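Side-chain contacts in sortase B (Streptococcus pyogenes, PDB 3PSQ), which belongs to the class B sortases and takes part in pilus assembly, probably by cleaving sorting signals through a thioester intermediate: residues G104-F109 with V185-C190; S146-P151 with R198-G203; E161-I166 with V171-I176. One frame throughout, in Å; residues are numbered along the deposited sequence. Where two conformers were deposited one is given.

Interaction 1. Residues G104-F109 with V185-C190; sequences GELPNF and VALSTC. With ZN (zinc ion), chain L; EDO (1,2-ethanediol), chain E.
Leu106 meets Leu187 almost single-handedly for the loop 104-109, and the contact illustrates how one leucine can seat a short helical turn on an interior strand. The direct contact is apolar. Methyl CD1 of Leu106 rests against the strand backbone, 3.9 Å from Leu187 O, and lies 4.3 Å from Leu187 CB. The other methyl, CD2, faces the Leu187 side chain, with Leu187 CD1 4.3 Å from Leu106 CD2. Leu106 CG stands anti to its carbonyl carbon (chi1 -73°); the extended chi2 (-172°) then sends CD1 to the strand backbone, while CD2 branches off toward the Leu187 side chain. Ile47 adds a further apolar neighbour to Leu106.

Hydrogen bonds serve each side separately. The 3-10 turn is closed by backbone bonds such as Phe109 N to Leu106 O at 3.0 Å. On the strand, Ser188 OG bonds to Ile199 O and Thr189 OG1 to Ala94 O, while Leu187 pairs through its backbone with Val201.

A bound ethanediol, probably from the crystallisation liquor, bridges the segments near Cys190. Its O2 gives a hydrogen bond to Cys190 O at 2.9 Å. Pro107 packs on the same oxygen, CG to O2 3.4 Å, and Thr189 CG2 touches the diol carbon C1 at 3.7 Å.

Metal coordination occupies the end of the strand. Cys190 SG binds a zinc ion at 2.3 Å, and His96 ND1, Asp192 OD1 and a water complete the four ligands. Cys190 is the predicted acyl-thioester nucleophile, and the leucine contact is made on the same strand, a few residues before its catalytic end, as in the sortase beta-barrel, where the catalytic cysteine closes such a strand.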
loop_
_atom_site.group_PDB
_atom_site.type_symbol
_atom_site.label_atom_id
_atom_site.label_comp_id
_atom_site.label_asym_id
_atom_site.label_seq_id
_atom_site.Cartn_x
_atom_site.Cartn_y
_atom_site.Cartn_z
ATOM N N GLY A 104 -5.207 -1.618 -10.609
ATOM C CA GLY A 104 -5.737 -0.749 -11.657
ATOM C C GLY A 104 -6.843 0.181 -11.159
ATOM O O GLY A 104 -7.129 1.188 -11.792
ATOM N N GLU A 105 -7.509 -0.166 -10.053
ATOM C CA GLU A 105 -8.583 0.706 -9.534
ATOM C C GLU A 105 -8.132 1.858 -8.635
ATOM O O GLU A 105 -8.936 2.754 -8.333
ATOM C CB GLU A 105 -9.601 -0.118 -8.765
ATOM C CG GLU A 105 -10.358 -1.123 -9.638
ATOM C CD GLU A 105 -10.939 -2.245 -8.822
ATOM O OE1 GLU A 105 -10.183 -3.049 -8.278
ATOM O OE2 GLU A 105 -12.166 -2.349 -8.708
ATOM N N LEU A 106 -6.864 1.873 -8.204
ATOM C CA LEU A 106 -6.412 2.932 -7.268
ATOM C C LEU A 106 -6.769 4.355 -7.756
ATOM O O LEU A 106 -7.147 5.198 -6.944
ATOM C CB LEU A 106 -4.925 2.812 -6.903
ATOM C CG LEU A 106 -4.498 1.675 -5.967
ATOM C CD1 LEU A 106 -3.031 1.801 -5.548
ATOM C CD2 LEU A 106 -5.414 1.574 -4.741
ATOM N N PRO A 107 -6.645 4.623 -9.067
ATOM C CA PRO A 107 -6.947 5.974 -9.524
ATOM C C PRO A 107 -8.427 6.397 -9.340
ATOM O O PRO A 107 -8.754 7.561 -9.563
ATOM C CB PRO A 107 -6.581 5.947 -11.022
ATOM C CG PRO A 107 -5.658 4.838 -11.160
ATOM C CD PRO A 107 -6.023 3.810 -10.123
ATOM N N ASN A 108 -9.301 5.469 -8.978
ATOM C CA ASN A 108 -10.680 5.870 -8.645
ATOM C C ASN A 108 -10.685 6.813 -7.450
ATOM O O ASN A 108 -11.592 7.613 -7.296
ATOM C CB ASN A 108 -11.572 4.654 -8.354
ATOM C CG ASN A 108 -11.806 3.801 -9.602
ATOM O OD1 ASN A 108 -11.650 4.283 -10.717
ATOM N ND2 ASN A 108 -12.155 2.533 -9.412
ATOM N N PHE A 109 -9.660 6.718 -6.606
ATOM C CA PHE A 109 -9.559 7.584 -5.441
ATOM C C PHE A 109 -9.269 9.042 -5.771
ATOM O O PHE A 109 -9.291 9.893 -4.886
ATOM C CB PHE A 109 -8.544 7.031 -4.456
ATOM C CG PHE A 109 -9.031 5.825 -3.721
ATOM C CD1 PHE A 109 -9.909 5.956 -2.653
ATOM C CD2 PHE A 109 -8.636 4.560 -4.098
ATOM C CE1 PHE A 109 -10.379 4.823 -1.959
ATOM C CE2 PHE A 109 -9.084 3.456 -3.419
ATOM C CZ PHE A 109 -9.956 3.581 -2.334
ATOM N N VAL A 185 -0.364 3.664 6.454
ATOM C CA VAL A 185 -0.210 2.606 5.454
ATOM C C VAL A 185 -0.547 3.202 4.103
ATOM O O VAL A 185 -1.589 3.869 3.928
ATOM C CB VAL A 185 -1.080 1.342 5.693
ATOM C CG1 VAL A 185 -0.754 0.310 4.631
ATOM C CG2 VAL A 185 -0.796 0.731 7.007
ATOM N N ALA A 186 0.374 2.989 3.169
ATOM C CA ALA A 186 0.274 3.538 1.840
ATOM C C ALA A 186 0.228 2.375 0.843
ATOM O O ALA A 186 0.893 1.348 1.029
ATOM C CB ALA A 186 1.473 4.433 1.571
ATOM N N LEU A 187 -0.620 2.518 -0.160
ATOM C CA LEU A 187 -0.694 1.596 -1.280
ATOM C C LEU A 187 -0.358 2.418 -2.526
ATOM O O LEU A 187 -0.911 3.495 -2.738
ATOM C CB LEU A 187 -2.098 1.012 -1.447
ATOM C CG LEU A 187 -2.953 0.679 -0.235
ATOM C CD1 LEU A 187 -4.428 0.463 -0.710
ATOM C CD2 LEU A 187 -2.382 -0.548 0.468
ATOM N N SER A 188 0.509 1.876 -3.370
ATOM C CA SER A 188 1.069 2.651 -4.464
ATOM C C SER A 188 1.448 1.808 -5.704
ATOM O O SER A 188 1.850 0.631 -5.604
ATOM C CB SER A 188 2.323 3.375 -3.953
ATOM O OG SER A 188 2.782 4.332 -4.887
ATOM N N THR A 189 1.359 2.449 -6.866
ATOM C CA THR A 189 1.927 1.919 -8.063
ATOM C C THR A 189 2.165 3.063 -9.053
ATOM O O THR A 189 2.114 4.233 -8.676
ATOM C CB THR A 189 1.073 0.741 -8.653
ATOM O OG1 THR A 189 1.799 0.141 -9.728
ATOM C CG2 THR A 189 -0.296 1.209 -9.105
ATOM N N CYS A 190 2.459 2.718 -10.307
ATOM C CA CYS A 190 2.624 3.726 -11.344
ATOM C C CYS A 190 1.294 4.334 -11.810
ATOM O O CYS A 190 0.217 3.807 -11.572
ATOM C CB CYS A 190 3.342 3.127 -12.544
ATOM S SG CYS A 190 2.461 1.743 -13.295
HETATM ZN ZN ZN L . 3.497 1.619 -15.304
HETATM C C1 EDO E . -2.296 1.068 -12.171
HETATM O O1 EDO E . -2.280 1.226 -13.588
HETATM C C2 EDO E . -2.968 2.278 -11.512
HETATM O O2 EDO E . -2.610 3.541 -12.124
HETATM O O HOH W 1 5.628 2.404 -15.329
#

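Interaction 2. Residues S146-P151 with R198-G203; sequences SLLFNP and RIIVIG
Phe149 and Leu148 come down together on the side chain of Ile200, showing how two consecutive turn residues can share one strand residue. Ile200 CD1 is the meeting point: it lies 3.6 Å from Leu148 CB and 3.8 Å from Phe149 CZ. Its CG1 stands anti to the carbonyl carbon (chi1 -56°) and the arm beyond is extended, so that the terminal methyl is held out from the strand into the angle between the two loop side chains. Both pairs approach at a slant, and the methyl meets the ring obliquely.

Phe149 also reaches Arg198, two residues along on the same side of the strand. Here the side chains cross at about a right angle, with Phe149 CZ 3.6 Å from Arg198 CB and 3.7 Å from Arg198 CG. The ring thus touches the aliphatic root of the arginine. The guanidinium plane is turned 70° from the ring, and the chain bends at chi2 (-75°) before its polar end. That end belongs to the predicted transition-state stabiliser of the active site.

Leu148 and Phe149 form the middle of a type I turn from Leu147 to Asn150, and Leu148 O accepts a hydrogen bond from Tyr89 OH. Asn150 caps helix 151-155, His165 of helix 159-167 packs on Leu148, and Phe149 also touches Leu91 and Tyr93 of strand 89-93, so it spans that strand and strand 197-205.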
loop_
_atom_site.group_PDB
_atom_site.type_symbol
_atom_site.label_atom_id
_atom_site.label_comp_id
_atom_site.label_asym_id
_atom_site.label_seq_id
_atom_site.Cartn_x
_atom_site.Cartn_y
_atom_site.Cartn_z
ATOM N N SER A 146 10.764 12.572 -2.929
ATOM C CA SER A 146 11.871 12.564 -1.958
ATOM C C SER A 146 11.517 12.002 -0.569
ATOM O O SER A 146 12.385 11.892 0.302
ATOM C CB SER A 146 12.455 13.961 -1.816
ATOM O OG SER A 146 11.501 14.814 -1.193
ATOM N N LEU A 147 10.272 11.603 -0.361
ATOM C CA LEU A 147 9.880 11.165 0.959
ATOM C C LEU A 147 9.115 9.837 1.004
ATOM O O LEU A 147 9.404 8.976 1.822
ATOM C CB LEU A 147 9.052 12.268 1.620
ATOM C CG LEU A 147 8.656 11.988 3.069
ATOM C CD1 LEU A 147 9.922 11.826 3.902
ATOM C CD2 LEU A 147 7.771 13.108 3.601
ATOM N N LEU A 148 8.141 9.686 0.112
ATOM C CA LEU A 148 7.063 8.725 0.301
ATOM C C LEU A 148 7.380 7.282 -0.121
ATOM O O LEU A 148 6.587 6.376 0.156
ATOM C CB LEU A 148 5.773 9.231 -0.374
ATOM C CG LEU A 148 5.180 10.469 0.300
ATOM C CD1 LEU A 148 3.986 10.983 -0.461
ATOM C CD2 LEU A 148 4.814 10.180 1.759
ATOM N N PHE A 149 8.530 7.066 -0.757
ATOM C CA PHE A 149 8.915 5.699 -1.155
ATOM C C PHE A 149 10.020 5.149 -0.292
ATOM O O PHE A 149 10.596 4.116 -0.589
ATOM C CB PHE A 149 9.218 5.594 -2.662
ATOM C CG PHE A 149 8.037 5.982 -3.531
ATOM C CD1 PHE A 149 6.914 5.187 -3.584
ATOM C CD2 PHE A 149 8.027 7.176 -4.222
ATOM C CE1 PHE A 149 5.825 5.553 -4.330
ATOM C CE2 PHE A 149 6.932 7.543 -4.987
ATOM C CZ PHE A 149 5.824 6.731 -5.032
ATOM N N ASN A 150 10.274 5.817 0.829
ATOM C CA ASN A 150 11.257 5.353 1.785
ATOM C C ASN A 150 10.703 5.452 3.223
ATOM O O ASN A 150 10.649 6.540 3.814
ATOM C CB ASN A 150 12.561 6.140 1.635
ATOM C CG ASN A 150 13.709 5.537 2.468
ATOM O OD1 ASN A 150 13.459 4.953 3.509
ATOM N ND2 ASN A 150 14.962 5.689 2.008
ATOM N N PRO A 151 10.267 4.316 3.780
ATOM C CA PRO A 151 9.705 4.276 5.133
ATOM C C PRO A 151 10.705 4.723 6.213
ATOM O O PRO A 151 10.320 5.176 7.280
ATOM C CB PRO A 151 9.336 2.794 5.320
ATOM C CG PRO A 151 9.174 2.260 3.905
ATOM C CD PRO A 151 10.206 3.008 3.102
ATOM N N ARG A 198 3.393 8.463 -10.284
ATOM C CA ARG A 198 3.022 7.464 -9.257
ATOM C C ARG A 198 1.732 7.874 -8.559
ATOM O O ARG A 198 1.495 9.053 -8.314
ATOM C CB ARG A 198 4.135 7.209 -8.221
ATOM C CG ARG A 198 5.470 6.716 -8.759
ATOM C CD ARG A 198 5.433 5.263 -9.171
ATOM N NE ARG A 198 6.720 4.796 -9.698
ATOM C CZ ARG A 198 7.057 4.770 -10.988
ATOM N NH1 ARG A 198 6.193 5.195 -11.912
ATOM N NH2 ARG A 198 8.250 4.292 -11.384
ATOM N N ILE A 199 0.897 6.900 -8.251
ATOM C CA ILE A 199 -0.232 7.185 -7.407
ATOM C C ILE A 199 -0.018 6.589 -6.005
ATOM O O ILE A 199 0.483 5.471 -5.870
ATOM C CB ILE A 199 -1.579 6.687 -8.028
ATOM C CG1 ILE A 199 -2.742 7.100 -7.129
ATOM C CG2 ILE A 199 -1.531 5.181 -8.273
ATOM C CD1 ILE A 199 -4.120 6.923 -7.745
ATOM N N ILE A 200 -0.411 7.331 -4.968
ATOM C CA ILE A 200 -0.399 6.784 -3.616
ATOM C C ILE A 200 -1.761 7.037 -2.964
ATOM O O ILE A 200 -2.253 8.168 -2.993
ATOM C CB ILE A 200 0.695 7.453 -2.729
ATOM C CG1 ILE A 200 2.079 7.315 -3.378
ATOM C CG2 ILE A 200 0.674 6.873 -1.327
ATOM C CD1 ILE A 200 3.224 7.981 -2.627
ATOM N N VAL A 201 -2.356 5.981 -2.411
ATOM C CA VAL A 201 -3.488 6.068 -1.509
ATOM C C VAL A 201 -2.980 5.763 -0.097
ATOM O O VAL A 201 -2.436 4.672 0.186
ATOM C CB VAL A 201 -4.597 5.075 -1.863
ATOM C CG1 VAL A 201 -5.693 5.070 -0.776
ATOM C CG2 VAL A 201 -5.219 5.411 -3.232
ATOM N N ILE A 202 -3.111 6.750 0.782
ATOM C CA ILE A 202 -2.600 6.617 2.150
ATOM C C ILE A 202 -3.714 6.683 3.207
ATOM O O ILE A 202 -4.663 7.462 3.084
ATOM C CB ILE A 202 -1.488 7.651 2.430
ATOM C CG1 ILE A 202 -1.030 7.568 3.878
ATOM C CG2 ILE A 202 -1.992 9.034 2.178
ATOM C CD1 ILE A 202 0.342 8.131 4.051
ATOM N N GLY A 203 -3.613 5.832 4.223
ATOM C CA GLY A 203 -4.516 5.914 5.353
ATOM C C GLY A 203 -3.834 5.856 6.716
ATOM O O GLY A 203 -2.638 5.557 6.825
#

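Interaction 3. Residues E161-I166 with V171-I176; sequences EFLNHI and VQYREI. With ZN (zinc ion), chain O; EDO (1,2-ethanediol), chain D.
Tyr173 faces helix 159-167 with its ring edge, where Ile166 and Leu163, one helical turn apart, receive it. The tyrosine CG is anti to the backbone N (chi1 -169°), which swings the ring out toward the helix. Ile166 CG2 lies near the ring plane, 4.1 Å from Tyr173 CE1, and the two side chains cross at about a right angle. Branching lets Ile166 serve two aromatics: CG2 goes to Tyr173, while CG1, anti to the carbonyl carbon (chi1 -74°), carries CD1 over a face of Phe162. Leu163 comes at the far end of the tyrosine, its CD2 4.1 Å from Tyr173 OH.

An ethanediol, probably from the crystallisation liquor, fits between Leu163 and the backbone after Tyr173. Its O2 is gripped twice, receiving Ile176 N at 2.6 Å (157° at the hydrogen) and donating to Arg174 O at 2.8 Å. The other hydroxyl, O1, donates to Ile176 O at 2.8 Å, while the diol carbon C2 lies 3.4 Å from Tyr173 OH.

His165 takes no part in this contact: ND1 binds a zinc ion at 1.9 Å, and NE2 is hydrogen-bonded to Asp145 OD1, which fixes the imidazole rotation. Helix and chain meet through apolar and ring-edge contact, so nothing polar between the two segments sets their register; the diol's three hydrogen bonds all go to the backbone of 171-176.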
loop_
_atom_site.group_PDB
_atom_site.type_symbol
_atom_site.label_atom_id
_atom_site.label_comp_id
_atom_site.label_asym_id
_atom_site.label_seq_id
_atom_site.Cartn_x
_atom_site.Cartn_y
_atom_site.Cartn_z
ATOM N N GLU A 161 5.968 17.741 8.628
ATOM C CA GLU A 161 6.591 17.741 7.289
ATOM C C GLU A 161 5.948 16.617 6.436
ATOM O O GLU A 161 5.704 16.786 5.245
ATOM C CB GLU A 161 8.147 17.668 7.326
ATOM C CG GLU A 161 8.862 17.186 5.990
ATOM C CD GLU A 161 9.479 18.295 5.066
ATOM O OE1 GLU A 161 8.916 19.429 4.948
ATOM O OE2 GLU A 161 10.534 18.007 4.424
ATOM N N PHE A 162 5.671 15.485 7.067
ATOM C CA PHE A 162 5.020 14.351 6.429
ATOM C C PHE A 162 3.634 14.743 5.915
ATOM O O PHE A 162 3.313 14.550 4.736
ATOM C CB PHE A 162 4.948 13.199 7.431
ATOM C CG PHE A 162 4.166 12.003 6.965
ATOM C CD1 PHE A 162 4.687 11.133 6.000
ATOM C CD2 PHE A 162 2.927 11.709 7.535
ATOM C CE1 PHE A 162 3.969 9.995 5.573
ATOM C CE2 PHE A 162 2.203 10.591 7.136
ATOM C CZ PHE A 162 2.725 9.724 6.142
ATOM N N LEU A 163 2.819 15.329 6.772
ATOM C CA LEU A 163 1.464 15.681 6.369
ATOM C C LEU A 163 1.411 16.829 5.361
ATOM O O LEU A 163 0.562 16.833 4.474
ATOM C CB LEU A 163 0.588 15.958 7.585
ATOM C CG LEU A 163 0.241 14.741 8.457
ATOM C CD1 LEU A 163 -0.535 15.213 9.643
ATOM C CD2 LEU A 163 -0.575 13.722 7.660
ATOM N N ASN A 164 2.334 17.779 5.444
ATOM C CA ASN A 164 2.359 18.884 4.483
ATOM C C ASN A 164 2.913 18.459 3.131
ATOM O O ASN A 164 2.496 18.979 2.079
ATOM C CB ASN A 164 3.158 20.097 5.010
ATOM C CG ASN A 164 3.066 21.324 4.072
ATOM O OD1 ASN A 164 2.483 21.236 2.979
ATOM N ND2 ASN A 164 3.638 22.455 4.495
ATOM N N HIS A 165 3.889 17.554 3.162
ATOM C CA HIS A 165 4.425 16.969 1.951
ATOM C C HIS A 165 3.300 16.290 1.182
ATOM O O HIS A 165 3.163 16.465 -0.034
ATOM C CB HIS A 165 5.485 15.918 2.281
ATOM C CG HIS A 165 6.079 15.271 1.069
ATOM N ND1 HIS A 165 7.146 15.810 0.393
ATOM C CD2 HIS A 165 5.744 14.146 0.402
ATOM C CE1 HIS A 165 7.461 15.030 -0.626
ATOM N NE2 HIS A 165 6.625 14.015 -0.644
ATOM N N ILE A 166 2.512 15.507 1.903
ATOM C CA ILE A 166 1.380 14.779 1.343
ATOM C C ILE A 166 0.315 15.753 0.838
ATOM O O ILE A 166 -0.042 15.726 -0.335
ATOM C CB ILE A 166 0.767 13.813 2.384
ATOM C CG1 ILE A 166 1.671 12.604 2.587
ATOM C CG2 ILE A 166 -0.647 13.405 1.980
ATOM C CD1 ILE A 166 1.295 11.790 3.821
ATOM N N VAL A 171 -4.639 14.937 -4.572
ATOM C CA VAL A 171 -5.765 15.250 -5.446
ATOM C C VAL A 171 -7.061 15.199 -4.617
ATOM O O VAL A 171 -7.999 15.929 -4.899
ATOM C CB VAL A 171 -5.852 14.242 -6.633
ATOM C CG1 VAL A 171 -7.112 14.471 -7.462
ATOM C CG2 VAL A 171 -4.619 14.343 -7.511
ATOM N N GLN A 172 -7.113 14.293 -3.636
ATOM C CA GLN A 172 -8.142 14.318 -2.605
ATOM C C GLN A 172 -7.509 14.221 -1.198
ATOM O O GLN A 172 -6.488 13.557 -1.012
ATOM C CB GLN A 172 -9.157 13.193 -2.815
ATOM C CG GLN A 172 -9.767 13.118 -4.189
ATOM C CD GLN A 172 -10.652 14.300 -4.519
ATOM O OE1 GLN A 172 -11.014 15.087 -3.639
ATOM N NE2 GLN A 172 -11.005 14.441 -5.793
ATOM N N TYR A 173 -8.111 14.889 -0.219
ATOM C CA TYR A 173 -7.587 14.918 1.158
ATOM C C TYR A 173 -8.712 15.136 2.177
ATOM O O TYR A 173 -9.730 15.779 1.873
ATOM C CB TYR A 173 -6.580 16.049 1.275
ATOM C CG TYR A 173 -5.757 16.051 2.543
ATOM C CD1 TYR A 173 -4.609 15.275 2.659
ATOM C CD2 TYR A 173 -6.109 16.858 3.625
ATOM C CE1 TYR A 173 -3.845 15.283 3.815
ATOM C CE2 TYR A 173 -5.324 16.889 4.801
ATOM C CZ TYR A 173 -4.202 16.088 4.875
ATOM O OH TYR A 173 -3.415 16.089 5.996
ATOM N N ARG A 174 -8.563 14.571 3.370
ATOM C CA ARG A 174 -9.477 14.858 4.469
ATOM C C ARG A 174 -8.675 14.939 5.764
ATOM O O ARG A 174 -7.733 14.180 5.948
ATOM C CB ARG A 174 -10.590 13.803 4.564
ATOM C CG ARG A 174 -10.137 12.412 4.999
ATOM C CD ARG A 174 -11.303 11.472 5.259
ATOM N NE ARG A 174 -12.236 11.463 4.131
ATOM C CZ ARG A 174 -12.313 10.507 3.213
ATOM N NH1 ARG A 174 -13.201 10.607 2.228
ATOM N NH2 ARG A 174 -11.508 9.453 3.280
ATOM N N GLU A 175 -9.040 15.875 6.640
ATOM C CA GLU A 175 -8.441 16.008 7.972
ATOM C C GLU A 175 -9.008 14.968 8.915
ATOM O O GLU A 175 -10.207 14.970 9.174
ATOM C CB GLU A 175 -8.796 17.367 8.577
ATOM C CG GLU A 175 -8.408 18.585 7.750
ATOM C CD GLU A 175 -6.899 18.863 7.763
ATOM O OE1 GLU A 175 -6.236 18.551 8.793
ATOM O OE2 GLU A 175 -6.383 19.396 6.740
ATOM N N ILE A 176 -8.174 14.092 9.458
ATOM C CA ILE A 176 -8.642 13.236 10.552
ATOM C C ILE A 176 -7.765 13.410 11.813
ATOM O O ILE A 176 -6.637 13.893 11.713
ATOM C CB ILE A 176 -8.811 11.739 10.124
ATOM C CG1 ILE A 176 -7.475 11.108 9.721
ATOM C CG2 ILE A 176 -9.863 11.598 9.000
ATOM C CD1 ILE A 176 -7.568 9.596 9.471
HETATM ZN ZN ZN O . 8.147 17.452 0.670
HETATM C C1 EDO D . -4.009 12.978 9.269
HETATM O O1 EDO D . -4.164 13.924 10.321
HETATM C C2 EDO D . -4.568 13.604 8.008
HETATM O O2 EDO D . -5.992 13.544 8.100
#

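How the interactions relate
From the N terminus, the chain first passes 104-109, then 146-151, before entering helix 159-167. Interaction 3 closes first: only four residues separate 161-166 from 171-176, so it is a short local closure between a helix and the chain that follows it. The chain next returns to 185-190, closing interaction 1 over 75 residues, and finally to 198-203, closing interaction 2. The loops of interactions 1 and 2 cross, and interaction 3 is nested inside both. Strands 184-190 and 197-205 are antiparallel neighbours, with Val185 O probably hydrogen-bonded to Gly203 N. Ile202 packs on Phe162 and Ile166, bringing helix 159-167 onto the sheet.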